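Local atomic coordinates of peroxidase (Cellulomonas bogoriensis 69B4 = DSM 16987, PDB entry 6QZO), a protein that binds heme b and probably acts as a DyP-type peroxidase, using peroxide to oxidise its substrates. Residues W71-D74 and I75-T79; V103-G106 and P107-T111; F179-S182 and P183-E187; R209-P212 and D213-W216. One frame throughout, in Å; residues are numbered along the deposited sequence.

The four contacts follow one another along the chain, each formed within one unbroken run of residues. Interactions 1 and 2 belong to the N-terminal half of the protein: the first is the last part of helix 61-78, the second the passage from strand 100-105 into helix 107-113. Their centres are about 20 Å apart, yet they touch, because the helix packs on the strand: Ile75 CD1 lies 4.0 Å from Val103 CG2. Interactions 3 and 4 occupy the long connection between strands 170-179 and 229-238, which links the two four-stranded antiparallel sheets, and their centres are about 27 Å apart. Interactions 1 and 2 thus build helix-on-sheet packing, while the loop of interaction 3 helps join the two subunits.

Interaction 1: residues W71-D74 and I75-T79; sequences WTVD and IERLT
Four backbone hydrogen bonds tie residues 71-74 to 75-78, each donated to the residue four positions earlier. Ile75 N reaches Trp71 O at 2.7 Å, Glu76 N is bonded to Thr72 O, Arg77 N to Val73 O and Leu78 N to Asp74 O at 2.8 Å. At the end of the run Ile75 O accepts two bonds from Thr79, one from its N and one from OG1 at 2.5 Å. This is the C-terminal part of the alpha-helix 61-78, which packs on the four-stranded antiparallel sheet of the ferredoxin-like N-terminal half. Ile75 CG1 lies 3.1 Å from Trp71 O, and the side chain faces strand 100-105, where it touches Val101; an alanine here would probably leave a gap between helix and strand. Among the side-chain contacts, Thr72 and Glu76 run side by side, with CG2 of Thr72 3.7 Å from OE2 of Glu76. Thr72 CG2 is placed there by lying anti to the backbone N, while OG1 turns back to Leu68 O. Glu76 OE2 is gripped by His33 and Trp370. Val73 CG1 lies 3.6 Å from Arg77 CD, alongside the extended arginine chain.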
loop_
_atom_site.group_PDB
_atom_site.type_symbol
_atom_site.label_atom_id
_atom_site.label_comp_id
_atom_site.label_asym_id
_atom_site.label_seq_id
_atom_site.Cartn_x
_atom_site.Cartn_y
_atom_site.Cartn_z
ATOM N N TRP A 71 13.091 -10.672 18.656
ATOM C CA TRP A 71 12.395 -9.474 18.113
ATOM C C TRP A 71 13.069 -8.198 18.623
ATOM O O TRP A 71 13.212 -7.250 17.838
ATOM C CB TRP A 71 10.913 -9.489 18.462
ATOM C CG TRP A 71 10.068 -10.260 17.499
ATOM C CD1 TRP A 71 10.417 -10.735 16.266
ATOM C CD2 TRP A 71 8.683 -10.601 17.685
ATOM N NE1 TRP A 71 9.352 -11.370 15.699
ATOM C CE2 TRP A 71 8.273 -11.300 16.536
ATOM C CE3 TRP A 71 7.767 -10.411 18.721
ATOM C CZ2 TRP A 71 6.981 -11.797 16.386
ATOM C CZ3 TRP A 71 6.491 -10.905 18.573
ATOM C CH2 TRP A 71 6.112 -11.592 17.427
ATOM N N THR A 72 13.464 -8.178 19.894
ATOM C CA THR A 72 14.151 -7.004 20.500
ATOM C C THR A 72 15.414 -6.698 19.694
ATOM O O THR A 72 15.624 -5.537 19.333
ATOM C CB THR A 72 14.440 -7.229 21.982
ATOM O OG1 THR A 72 13.171 -7.407 22.623
ATOM C CG2 THR A 72 15.199 -6.068 22.586
ATOM N N VAL A 73 16.211 -7.714 19.395
ATOM C CA VAL A 73 17.436 -7.558 18.550
ATOM C C VAL A 73 17.040 -6.920 17.210
ATOM O O VAL A 73 17.643 -5.886 16.851
ATOM C CB VAL A 73 18.154 -8.899 18.346
ATOM C CG1 VAL A 73 19.334 -8.755 17.408
ATOM C CG2 VAL A 73 18.610 -9.491 19.676
ATOM N N ASP A 74 16.041 -7.492 16.526
ATOM C CA ASP A 74 15.610 -7.065 15.168
ATOM C C ASP A 74 15.073 -5.630 15.228
ATOM O O ASP A 74 15.393 -4.846 14.333
ATOM C CB ASP A 74 14.580 -8.029 14.576
ATOM C CG ASP A 74 15.190 -9.337 14.070
ATOM O OD1 ASP A 74 16.422 -9.370 13.895
ATOM O OD2 ASP A 74 14.415 -10.308 13.853
ATOM N N ILE A 75 14.294 -5.295 16.254
ATOM C CA ILE A 75 13.750 -3.919 16.424
ATOM C C ILE A 75 14.922 -2.949 16.609
ATOM O O ILE A 75 14.926 -1.893 15.955
ATOM C CB ILE A 75 12.756 -3.849 17.594
ATOM C CG1 ILE A 75 11.510 -4.691 17.337
ATOM C CG2 ILE A 75 12.378 -2.397 17.877
ATOM C CD1 ILE A 75 10.654 -4.876 18.564
ATOM N N GLU A 76 15.878 -3.283 17.474
ATOM C CA GLU A 76 17.004 -2.368 17.802
ATOM C C GLU A 76 17.839 -2.125 16.539
ATOM O O GLU A 76 18.332 -0.991 16.355
ATOM C CB GLU A 76 17.847 -2.928 18.954
ATOM C CG GLU A 76 17.167 -2.831 20.311
ATOM C CD GLU A 76 17.973 -3.321 21.502
ATOM O OE1 GLU A 76 19.096 -3.778 21.305
ATOM O OE2 GLU A 76 17.518 -3.137 22.633
ATOM N N ARG A 77 17.982 -3.153 15.698
ATOM C CA ARG A 77 18.773 -3.092 14.439
ATOM C C ARG A 77 17.997 -2.366 13.337
ATOM O O ARG A 77 18.523 -1.378 12.806
ATOM C CB ARG A 77 19.130 -4.502 13.977
ATOM C CG ARG A 77 20.393 -5.033 14.631
ATOM C CD ARG A 77 20.436 -6.539 14.731
ATOM N NE ARG A 77 21.707 -6.890 15.340
ATOM C CZ ARG A 77 22.869 -6.863 14.696
ATOM N NH1 ARG A 77 22.925 -6.560 13.415
ATOM N NH2 ARG A 77 23.974 -7.183 15.332
ATOM N N LEU A 78 16.817 -2.858 12.975
ATOM C CA LEU A 78 16.051 -2.341 11.800
ATOM C C LEU A 78 15.776 -0.840 11.997
ATOM O O LEU A 78 15.989 -0.075 11.041
ATOM C CB LEU A 78 14.761 -3.145 11.609
ATOM C CG LEU A 78 14.943 -4.607 11.185
ATOM C CD1 LEU A 78 13.642 -5.390 11.332
ATOM C CD2 LEU A 78 15.443 -4.709 9.751
ATOM N N THR A 79 15.410 -0.416 13.205
ATOM C CA THR A 79 15.023 0.996 13.523
ATOM C C THR A 79 16.240 1.931 13.435
ATOM O O THR A 79 16.019 3.158 13.335
ATOM C CB THR A 79 14.316 1.108 14.881
ATOM O OG1 THR A 79 15.195 0.611 15.890
ATOM C CG2 THR A 79 13.013 0.348 14.921
#

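Interaction 2: residues V103-G106 and P107-T111; sequences VGFG and PGLLT
Leu109 lays its CD2 methyl over one face of the Phe105 ring, in a CH-pi contact 4.2 Å from the ring centroid and 20° off the normal. The methyl is offset toward the rim, above the CG side of the ring, since its nearest ring atom is Phe105 CG at 3.9 Å. The other branch lies toward the CD1 flank, with CD1 of Leu109 3.8 Å from CD1 of Phe105, and the two side chains cross at a slant. Leu109 attains this pose with CG anti to its own backbone N (chi1 -175°), which carries CG toward the Phe105 ring. Leu110 joins lower down, its CD1 4.1 Å from Phe105 CB, at the root of the aromatic side chain. The motif is a strand-to-helix junction: strand 100-105 of the N-terminal antiparallel sheet, where Phe105 also shares a backbone hydrogen bond with Ala365 of strand 356-366, turns through Gly106 into helix 107-113, and the axes of the short segments 103-105 and 107-111 make an angle of 71°. Gly106 O accepts from Leu109 N at 3.0 Å, the donor standing above the carbonyl plane. The next carbonyl, Pro107 O, accepts from both N and OG1 of Thr111. Around the cluster, Leu68 of helix 61-78 and Leu380 of helix 378-381 touch Phe105, while Val64 and Val143 pack against Leu109.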
loop_
_atom_site.group_PDB
_atom_site.type_symbol
_atom_site.label_atom_id
_atom_site.label_comp_id
_atom_site.label_asym_id
_atom_site.label_seq_id
_atom_site.Cartn_x
_atom_site.Cartn_y
_atom_site.Cartn_z
ATOM N N VAL A 103 5.054 -3.527 20.181
ATOM C CA VAL A 103 4.655 -4.927 20.515
ATOM C C VAL A 103 3.495 -4.876 21.506
ATOM O O VAL A 103 3.618 -4.195 22.542
ATOM C CB VAL A 103 5.832 -5.723 21.111
ATOM C CG1 VAL A 103 5.483 -7.189 21.313
ATOM C CG2 VAL A 103 7.074 -5.581 20.251
ATOM N N GLY A 104 2.419 -5.589 21.188
ATOM C CA GLY A 104 1.238 -5.736 22.057
ATOM C C GLY A 104 0.983 -7.204 22.302
ATOM O O GLY A 104 1.234 -8.025 21.377
ATOM N N PHE A 105 0.515 -7.529 23.501
ATOM C CA PHE A 105 0.218 -8.914 23.935
ATOM C C PHE A 105 -1.293 -9.076 24.069
ATOM O O PHE A 105 -1.929 -8.255 24.744
ATOM C CB PHE A 105 0.875 -9.242 25.274
ATOM C CG PHE A 105 2.359 -9.002 25.362
ATOM C CD1 PHE A 105 3.172 -9.096 24.239
ATOM C CD2 PHE A 105 2.945 -8.742 26.598
ATOM C CE1 PHE A 105 4.543 -8.896 24.353
ATOM C CE2 PHE A 105 4.312 -8.554 26.702
ATOM C CZ PHE A 105 5.108 -8.624 25.581
ATOM N N GLY A 106 -1.824 -10.094 23.398
ATOM C CA GLY A 106 -3.206 -10.555 23.564
ATOM C C GLY A 106 -3.274 -11.538 24.724
ATOM O O GLY A 106 -2.243 -12.038 25.173
ATOM N N PRO A 107 -4.485 -11.840 25.230
ATOM C CA PRO A 107 -4.637 -12.718 26.388
ATOM C C PRO A 107 -3.935 -14.070 26.194
ATOM O O PRO A 107 -3.395 -14.579 27.144
ATOM C CB PRO A 107 -6.157 -12.877 26.542
ATOM C CG PRO A 107 -6.758 -12.375 25.234
ATOM C CD PRO A 107 -5.772 -11.342 24.719
ATOM N N GLY A 108 -3.999 -14.615 24.988
ATOM C CA GLY A 108 -3.437 -15.928 24.620
ATOM C C GLY A 108 -1.942 -15.995 24.863
ATOM O O GLY A 108 -1.454 -17.097 25.159
ATOM N N LEU A 109 -1.229 -14.873 24.749
ATOM C CA LEU A 109 0.227 -14.851 25.048
ATOM C C LEU A 109 0.423 -15.129 26.537
ATOM O O LEU A 109 1.282 -15.955 26.869
ATOM C CB LEU A 109 0.878 -13.527 24.658
ATOM C CG LEU A 109 2.403 -13.509 24.834
ATOM C CD1 LEU A 109 3.108 -12.825 23.666
ATOM C CD2 LEU A 109 2.790 -12.831 26.142
ATOM N N LEU A 110 -0.345 -14.468 27.398
ATOM C CA LEU A 110 -0.216 -14.624 28.871
ATOM C C LEU A 110 -0.620 -16.045 29.260
ATOM O O LEU A 110 0.091 -16.663 30.069
ATOM C CB LEU A 110 -1.070 -13.571 29.579
ATOM C CG LEU A 110 -0.347 -12.251 29.810
ATOM C CD1 LEU A 110 -0.224 -11.477 28.513
ATOM C CD2 LEU A 110 -1.046 -11.415 30.862
ATOM N N THR A 111 -1.688 -16.562 28.660
ATOM C CA THR A 111 -2.137 -17.968 28.840
ATOM C C THR A 111 -0.980 -18.906 28.497
ATOM O O THR A 111 -0.649 -19.758 29.348
ATOM C CB THR A 111 -3.378 -18.272 27.996
ATOM O OG1 THR A 111 -4.386 -17.377 28.446
ATOM C CG2 THR A 111 -3.867 -19.695 28.137
#

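Interaction 3: residues F179-S182 and P183-E187; sequences FRRS and PGISE
The chain reverses in a type II beta turn from Ser182 to Ile185, closed by Ile185 N donating to Ser182 O at 3.1 Å, with Pro183 and Gly184 at the corners and Gly184 at a positive phi of 80°. Flanking the turn, Arg181 before it and Glu187 after it form a salt bridge in which NE of Arg181 meets OE1 of Glu187 at 2.9 Å. The carboxylate oxygen lies in the guanidinium plane, but the donor comes from above the carboxylate plane, the two planes standing 70° apart. A bend at chi2 of Glu187 (-70°) folds its carboxylate back toward the arginine, and OE2 accepts from Arg194 N. This loop leads out of strand 170-179, the last strand of the N-terminal sheet, and takes part in the subunit interface. Arg181 NH1 binds Asp151 and Thr154 of the second subunit, while Ser182 OG is bonded to Asp150 O of that subunit. A leucine in place of Arg181 would probably leave Glu187 OE1 and Asp151 of the second subunit without their charged partner. The aliphatic part of Arg181 crosses Ile185 at about a right angle, CD lying 3.7 Å from Ile185 CG2, and Ile185 CD1 approaches Ser182 CB at 3.9 Å.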
loop_
_atom_site.group_PDB
_atom_site.type_symbol
_atom_site.label_atom_id
_atom_site.label_comp_id
_atom_site.label_asym_id
_atom_site.label_seq_id
_atom_site.Cartn_x
_atom_site.Cartn_y
_atom_site.Cartn_z
ATOM N N PHE A 179 -2.329 3.802 5.414
ATOM C CA PHE A 179 -1.550 4.933 4.876
ATOM C C PHE A 179 -2.183 6.268 5.268
ATOM O O PHE A 179 -3.407 6.356 5.548
ATOM C CB PHE A 179 -1.454 4.840 3.353
ATOM C CG PHE A 179 -2.772 4.795 2.624
ATOM C CD1 PHE A 179 -3.422 5.964 2.260
ATOM C CD2 PHE A 179 -3.348 3.584 2.278
ATOM C CE1 PHE A 179 -4.623 5.928 1.576
ATOM C CE2 PHE A 179 -4.548 3.551 1.586
ATOM C CZ PHE A 179 -5.186 4.720 1.238
ATOM N N ARG A 180 -1.319 7.280 5.322
ATOM C CA ARG A 180 -1.662 8.719 5.290
ATOM C C ARG A 180 -0.919 9.293 4.085
ATOM O O ARG A 180 -0.433 8.495 3.258
ATOM C CB ARG A 180 -1.223 9.412 6.584
ATOM C CG ARG A 180 -1.726 8.738 7.855
ATOM C CD ARG A 180 -1.163 9.422 9.094
ATOM N NE ARG A 180 -1.832 8.923 10.288
ATOM C CZ ARG A 180 -2.159 9.645 11.356
ATOM N NH1 ARG A 180 -1.912 10.948 11.418
ATOM N NH2 ARG A 180 -2.772 9.054 12.367
ATOM N N ARG A 181 -0.753 10.606 4.027
ATOM C CA ARG A 181 0.020 11.251 2.937
ATOM C C ARG A 181 1.502 10.879 3.099
ATOM O O ARG A 181 1.892 10.380 4.168
ATOM C CB ARG A 181 -0.323 12.743 2.901
ATOM C CG ARG A 181 -1.762 12.988 2.485
ATOM C CD ARG A 181 -1.908 14.156 1.547
ATOM N NE ARG A 181 -3.286 14.335 1.069
ATOM C CZ ARG A 181 -3.727 14.105 -0.167
ATOM N NH1 ARG A 181 -2.919 13.654 -1.120
ATOM N NH2 ARG A 181 -5.001 14.316 -0.445
ATOM N N SER A 182 2.259 10.989 2.010
ATOM C CA SER A 182 3.691 10.628 1.937
ATOM C C SER A 182 4.524 11.654 2.697
ATOM O O SER A 182 4.068 12.761 2.975
ATOM C CB SER A 182 4.100 10.494 0.501
ATOM O OG SER A 182 3.464 9.347 -0.070
ATOM N N PRO A 183 5.771 11.323 3.090
ATOM C CA PRO A 183 6.641 12.314 3.733
ATOM C C PRO A 183 6.834 13.543 2.844
ATOM O O PRO A 183 7.011 13.375 1.653
ATOM C CB PRO A 183 7.960 11.560 3.945
ATOM C CG PRO A 183 7.883 10.433 2.950
ATOM C CD PRO A 183 6.425 10.017 2.943
ATOM N N GLY A 184 6.821 14.727 3.456
ATOM C CA GLY A 184 6.977 16.029 2.786
ATOM C C GLY A 184 5.676 16.482 2.153
ATOM O O GLY A 184 5.678 17.529 1.495
ATOM N N ILE A 185 4.601 15.715 2.330
ATOM C CA ILE A 185 3.251 16.032 1.781
ATOM C C ILE A 185 2.275 16.209 2.945
ATOM O O ILE A 185 1.985 15.237 3.642
ATOM C CB ILE A 185 2.769 14.971 0.776
ATOM C CG1 ILE A 185 3.751 14.813 -0.385
ATOM C CG2 ILE A 185 1.366 15.303 0.283
ATOM C CD1 ILE A 185 3.319 13.788 -1.412
ATOM N N SER A 186 1.847 17.453 3.138
ATOM C CA SER A 186 0.851 17.906 4.139
ATOM C C SER A 186 -0.513 18.039 3.455
ATOM O O SER A 186 -0.554 18.364 2.237
ATOM C CB SER A 186 1.301 19.197 4.781
ATOM O OG SER A 186 2.499 18.954 5.494
ATOM N N GLU A 187 -1.579 17.822 4.224
ATOM C CA GLU A 187 -2.983 17.906 3.748
ATOM C C GLU A 187 -3.247 19.316 3.229
ATOM O O GLU A 187 -2.482 20.242 3.505
ATOM C CB GLU A 187 -3.964 17.548 4.867
ATOM C CG GLU A 187 -3.747 16.174 5.473
ATOM C CD GLU A 187 -4.083 14.983 4.585
ATOM O OE1 GLU A 187 -4.599 15.201 3.446
ATOM O OE2 GLU A 187 -3.836 13.824 5.035
#

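Interaction 4: residues R209-P212 and D213-W216; sequences RTDP and DLLW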
loop_
_atom_site.group_PDB
_atom_site.type_symbol
_atom_site.label_atom_id
_atom_site.label_comp_id
_atom_site.label_asym_id
_atom_site.label_seq_id
_atom_site.Cartn_x
_atom_site.Cartn_y
_atom_site.Cartn_z
ATOM N N ARG A 209 0.788 15.061 26.644
ATOM C CA ARG A 209 1.679 16.036 27.343
ATOM C C ARG A 209 0.930 16.636 28.540
ATOM O O ARG A 209 1.577 16.871 29.579
ATOM C CB ARG A 209 2.173 17.128 26.390
ATOM C CG ARG A 209 2.978 16.578 25.222
ATOM C CD ARG A 209 3.706 17.602 24.374
ATOM N NE ARG A 209 3.196 17.540 23.003
ATOM C CZ ARG A 209 2.255 18.328 22.475
ATOM N NH1 ARG A 209 1.713 19.309 23.177
ATOM N NH2 ARG A 209 1.876 18.132 21.219
ATOM N N THR A 210 -0.382 16.860 28.403
ATOM C CA THR A 210 -1.242 17.417 29.482
ATOM C C THR A 210 -1.808 16.274 30.334
ATOM O O THR A 210 -1.908 16.452 31.564
ATOM C CB THR A 210 -2.392 18.268 28.924
ATOM O OG1 THR A 210 -3.262 17.387 28.214
ATOM C CG2 THR A 210 -1.938 19.398 28.028
ATOM N N ASP A 211 -2.174 15.148 29.712
ATOM C CA ASP A 211 -2.980 14.080 30.361
ATOM C C ASP A 211 -2.270 12.731 30.234
ATOM O O ASP A 211 -2.870 11.754 29.790
ATOM C CB ASP A 211 -4.394 14.086 29.777
ATOM C CG ASP A 211 -5.158 15.373 30.071
ATOM O OD1 ASP A 211 -5.310 15.708 31.268
ATOM O OD2 ASP A 211 -5.579 16.043 29.114
ATOM N N PRO A 212 -0.989 12.614 30.664
ATOM C CA PRO A 212 -0.241 11.364 30.506
ATOM C C PRO A 212 -0.863 10.182 31.272
ATOM O O PRO A 212 -0.704 9.060 30.827
ATOM C CB PRO A 212 1.156 11.696 31.062
ATOM C CG PRO A 212 0.925 12.889 31.996
ATOM C CD PRO A 212 -0.205 13.662 31.346
ATOM N N ASP A 213 -1.582 10.448 32.368
ATOM C CA ASP A 213 -2.185 9.401 33.238
ATOM C C ASP A 213 -3.345 8.698 32.512
ATOM O O ASP A 213 -3.756 7.615 32.990
ATOM C CB ASP A 213 -2.646 9.989 34.575
ATOM C CG ASP A 213 -3.764 11.006 34.435
ATOM O OD1 ASP A 213 -3.535 12.056 33.779
ATOM O OD2 ASP A 213 -4.866 10.734 34.960
ATOM N N LEU A 214 -3.870 9.285 31.428
ATOM C CA LEU A 214 -4.996 8.706 30.647
ATOM C C LEU A 214 -4.480 7.819 29.508
ATOM O O LEU A 214 -5.319 7.176 28.855
ATOM C CB LEU A 214 -5.870 9.841 30.101
ATOM C CG LEU A 214 -6.527 10.731 31.153
ATOM C CD1 LEU A 214 -7.449 11.761 30.508
ATOM C CD2 LEU A 214 -7.300 9.899 32.169
ATOM N N LEU A 215 -3.167 7.771 29.290
ATOM C CA LEU A 215 -2.521 6.946 28.240
ATOM C C LEU A 215 -1.659 5.858 28.879
ATOM O O LEU A 215 -1.786 4.671 28.496
ATOM C CB LEU A 215 -1.661 7.871 27.370
ATOM C CG LEU A 215 -0.815 7.176 26.305
ATOM C CD1 LEU A 215 -1.716 6.423 25.350
ATOM C CD2 LEU A 215 0.059 8.175 25.568
ATOM N N TRP A 216 -0.785 6.269 29.794
ATOM C CA TRP A 216 0.327 5.455 30.349
ATOM C C TRP A 216 -0.087 4.850 31.697
ATOM O O TRP A 216 -0.595 5.603 32.550
ATOM C CB TRP A 216 1.571 6.329 30.504
ATOM C CG TRP A 216 2.110 6.937 29.242
ATOM C CD1 TRP A 216 2.411 8.254 29.047
ATOM C CD2 TRP A 216 2.486 6.258 28.026
ATOM N NE1 TRP A 216 2.943 8.442 27.801
ATOM C CE2 TRP A 216 3.005 7.238 27.153
ATOM C CE3 TRP A 216 2.448 4.929 27.590
ATOM C CZ2 TRP A 216 3.463 6.929 25.869
ATOM C CZ3 TRP A 216 2.910 4.619 26.328
ATOM C CH2 TRP A 216 3.400 5.610 25.475
#
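Pro212 O accepts two backbone hydrogen bonds, from Leu215 N at 3.2 Å and from Trp216 N at 3.0 Å, at the end of a short 3-10 segment in the long loop between strands 170-179 and 229-238. The two donors arrive differently. Trp216 N lies nearly on the line of the carbonyl bond, with a C=O...N angle of 171°, whereas Leu215 N stands well above the carbonyl plane, 61° out of it. One residue earlier, Asp211 O accepts from Leu214 N at 3.1 Å, again from above the plane. The i to i+3 bonds of Leu214 and Leu215 are those of a 3-10 turn, and the bond from Trp216 spans four residues. The remaining carbonyls of the turn are used by residues distant in sequence: Asp213 O accepts from Arg333 NE, Leu214 O from Gln338 NE2 and Leu215 O from Thr229 OG1. Both acidic side chains find the same partner, since OD1 of Asp211 and OD1 of Asp213 each form a salt bridge with Arg301 NH2. With Asp211 OD1 and Asp213 OD1 4.8 Å apart, the shared arginine probably eases the repulsion between the like charges. Asp213 turns its carboxylate back toward Asp211 with chi1 at 64°. Among the apolar contacts, Leu214 CD1 approaches Asp211 CB at 3.9 Å, and Pro212 CB lies 4.2 Å from Trp216 CD1.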